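PDB 4WU3: Myo-inositol phosphohydrolase from Mitsuokella multacida, which probably removes phosphate groups from inositol polyphosphates such as phytate, using a fold related to protein tyrosine phosphatases. Local coordinates for residues 521-526 / 534-539. The protein carries 2 engineered substitutions. Numbering follows the deposited sequence.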
loop_
_atom_site.group_PDB
_atom_site.type_symbol
_atom_site.label_atom_id
_atom_site.label_comp_id
_atom_site.label_asym_id
_atom_site.label_seq_id
_atom_site.Cartn_x
_atom_site.Cartn_y
_atom_site.Cartn_z
ATOM N N ASP A 521 -29.480 21.236 19.954
ATOM C CA ASP A 521 -30.784 21.851 19.728
ATOM C C ASP A 521 -31.867 21.113 20.508
ATOM O O ASP A 521 -32.760 21.739 21.082
ATOM C CB ASP A 521 -31.155 21.793 18.247
ATOM C CG ASP A 521 -30.627 22.967 17.461
ATOM O OD1 ASP A 521 -30.123 23.917 18.080
ATOM O OD2 ASP A 521 -30.733 22.935 16.220
ATOM N N GLU A 522 -31.804 19.785 20.493
ATOM C CA GLU A 522 -32.762 18.980 21.238
ATOM C C GLU A 522 -32.699 19.374 22.701
ATOM O O GLU A 522 -33.726 19.564 23.327
ATOM C CB GLU A 522 -32.516 17.474 21.061
ATOM C CG GLU A 522 -33.474 16.594 21.860
ATOM C CD GLU A 522 -33.597 15.175 21.322
ATOM O OE1 GLU A 522 -32.825 14.789 20.417
ATOM O OE2 GLU A 522 -34.481 14.437 21.809
ATOM N N PHE A 523 -31.502 19.524 23.250
ATOM C CA PHE A 523 -31.404 19.927 24.642
ATOM C C PHE A 523 -31.945 21.336 24.895
ATOM O O PHE A 523 -32.618 21.571 25.896
ATOM C CB PHE A 523 -29.977 19.844 25.162
ATOM C CG PHE A 523 -29.843 20.272 26.602
ATOM C CD1 PHE A 523 -30.445 19.537 27.617
ATOM C CD2 PHE A 523 -29.137 21.404 26.939
ATOM C CE1 PHE A 523 -30.342 19.932 28.948
ATOM C CE2 PHE A 523 -29.030 21.808 28.263
ATOM C CZ PHE A 523 -29.632 21.070 29.272
ATOM N N ILE A 524 -31.643 22.279 24.017
ATOM C CA ILE A 524 -32.096 23.650 24.227
ATOM C C ILE A 524 -33.625 23.708 24.179
ATOM O O ILE A 524 -34.278 24.302 25.046
ATOM C CB ILE A 524 -31.468 24.596 23.199
ATOM C CG1 ILE A 524 -29.957 24.671 23.454
ATOM C CG2 ILE A 524 -32.112 25.980 23.253
ATOM C CD1 ILE A 524 -29.176 25.341 22.355
ATOM N N ASN A 525 -34.194 23.050 23.184
ATOM C CA ASN A 525 -35.630 22.926 23.115
ATOM C C ASN A 525 -36.180 22.322 24.406
ATOM O O ASN A 525 -37.137 22.836 24.970
ATOM C CB ASN A 525 -36.030 22.107 21.891
ATOM C CG ASN A 525 -35.747 22.842 20.597
ATOM O OD1 ASN A 525 -35.522 24.056 20.590
ATOM N ND2 ASN A 525 -35.762 22.114 19.492
ATOM N N PHE A 526 -35.560 21.256 24.898
ATOM C CA PHE A 526 -35.998 20.669 26.161
ATOM C C PHE A 526 -36.013 21.722 27.258
ATOM O O PHE A 526 -36.976 21.803 28.011
ATOM C CB PHE A 526 -35.108 19.494 26.575
ATOM C CG PHE A 526 -35.436 18.929 27.930
ATOM C CD1 PHE A 526 -36.378 17.956 28.070
ATOM C CD2 PHE A 526 -34.795 19.370 29.055
ATOM C CE1 PHE A 526 -36.683 17.432 29.314
ATOM C CE2 PHE A 526 -35.100 18.853 30.299
ATOM C CZ PHE A 526 -36.049 17.883 30.429
ATOM N N ALA A 534 -37.123 22.512 37.739
ATOM C CA ALA A 534 -36.746 21.163 37.307
ATOM C C ALA A 534 -35.273 20.932 37.648
ATOM O O ALA A 534 -34.452 21.853 37.551
ATOM C CB ALA A 534 -36.972 20.976 35.811
ATOM N N TRP A 535 -34.958 19.707 38.067
ATOM C CA TRP A 535 -33.590 19.307 38.364
ATOM C C TRP A 535 -33.123 18.329 37.294
ATOM O O TRP A 535 -33.791 17.331 37.033
ATOM C CB TRP A 535 -33.535 18.641 39.727
ATOM C CG TRP A 535 -32.181 18.173 40.116
ATOM C CD1 TRP A 535 -31.465 17.175 39.537
ATOM C CD2 TRP A 535 -31.383 18.674 41.189
ATOM N NE1 TRP A 535 -30.268 17.021 40.183
ATOM C CE2 TRP A 535 -30.190 17.931 41.199
ATOM C CE3 TRP A 535 -31.557 19.685 42.137
ATOM C CZ2 TRP A 535 -29.177 18.155 42.123
ATOM C CZ3 TRP A 535 -30.540 19.918 43.052
ATOM C CH2 TRP A 535 -29.366 19.156 43.035
ATOM N N LEU A 536 -31.988 18.621 36.664
ATOM C CA LEU A 536 -31.473 17.771 35.597
ATOM C C LEU A 536 -30.273 16.972 36.040
ATOM O O LEU A 536 -29.256 17.539 36.442
ATOM C CB LEU A 536 -31.055 18.613 34.401
ATOM C CG LEU A 536 -32.154 19.447 33.767
ATOM C CD1 LEU A 536 -31.578 20.237 32.602
ATOM C CD2 LEU A 536 -33.312 18.576 33.326
ATOM N N HIS A 537 -30.391 15.649 35.959
ATOM C CA HIS A 537 -29.260 14.770 36.234
ATOM C C HIS A 537 -28.735 14.142 34.954
ATOM O O HIS A 537 -29.368 13.269 34.381
ATOM C CB HIS A 537 -29.634 13.663 37.206
ATOM C CG HIS A 537 -28.503 12.727 37.485
ATOM N ND1 HIS A 537 -27.599 12.938 38.503
ATOM C CD2 HIS A 537 -28.099 11.603 36.852
ATOM C CE1 HIS A 537 -26.701 11.974 38.500
ATOM N NE2 HIS A 537 -26.984 11.148 37.511
ATOM N N PHE A 538 -27.569 14.593 34.508
ATOM C CA PHE A 538 -26.983 14.074 33.294
ATOM C C PHE A 538 -26.121 12.863 33.574
ATOM O O PHE A 538 -25.340 12.846 34.529
ATOM C CB PHE A 538 -26.125 15.133 32.629
ATOM C CG PHE A 538 -26.896 16.301 32.130
ATOM C CD1 PHE A 538 -27.458 16.286 30.877
ATOM C CD2 PHE A 538 -27.047 17.424 32.919
ATOM C CE1 PHE A 538 -28.170 17.382 30.413
ATOM C CE2 PHE A 538 -27.767 18.511 32.470
ATOM C CZ PHE A 538 -28.323 18.491 31.212
ATOM N N HIS A 539 -26.251 11.853 32.723
ATOM C CA HIS A 539 -25.327 10.722 32.760
ATOM C C HIS A 539 -24.989 10.288 31.345
ATOM O O HIS A 539 -25.751 10.502 30.405
ATOM C CB HIS A 539 -25.889 9.536 33.579
ATOM C CG HIS A 539 -26.795 8.631 32.803
ATOM N ND1 HIS A 539 -26.325 7.647 31.960
ATOM C CD2 HIS A 539 -28.143 8.575 32.730
ATOM C CE1 HIS A 539 -27.346 7.029 31.396
ATOM N NE2 HIS A 539 -28.460 7.572 31.847
#
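Helix 517-529, carrying F523 and F526 one turn apart, runs nearly antiparallel to strand 535-539, carrying L536 and F538: the segment axes make 159° and approach no closer than 13.1 Å. The nearest CA atoms, F526 CA and L536 CA, are still 10.9 Å apart. At that spacing the backbones cannot touch, no hydrogen bond crosses, and the contact consists wholly of apolar side chains burying a modest 159 Å². Both phenylalanines hold CG anti to the backbone N (chi1 179° in F523), which carries the rings out from the helix, so that their far edges meet L536 and, for F523, F538. F523 CE1 comes within 3.4 Å of F538 CZ, the side chains crossing at about a right angle. The ring planes of F523 and F538 are inclined at 63° with centroids 5.4 Å apart, an oblique pairing in which F523 CE1 lies at the edge of the F538 ring, in its plane. L536 divides its methyls between the two helix rings: L536 CD1 lies 3.9 Å from F523 CE1, at the edge of that ring and near its plane, while L536 CD2 lies 3.5 Å from F526 CE2, likewise at the edge. Replacing F523 with alanine would remove the ring edge that abuts F538 CZ and L536 CD1, and would probably open a gap there and let the F538 ring shift. L536 points at the helix, whereas F538 sets off to the side and only its ring end reaches F523; W535 and H537 pack against helix 398-411. M419 touches F526 and F538, and helix 545-558 adds Y554 and Y550. Strand 503-509, helix 517-529 and strand 535-539 form a beta-alpha-beta crossover, leading into the P-loop, S540 to R546, which lines the inositol tetrakisphosphate pocket.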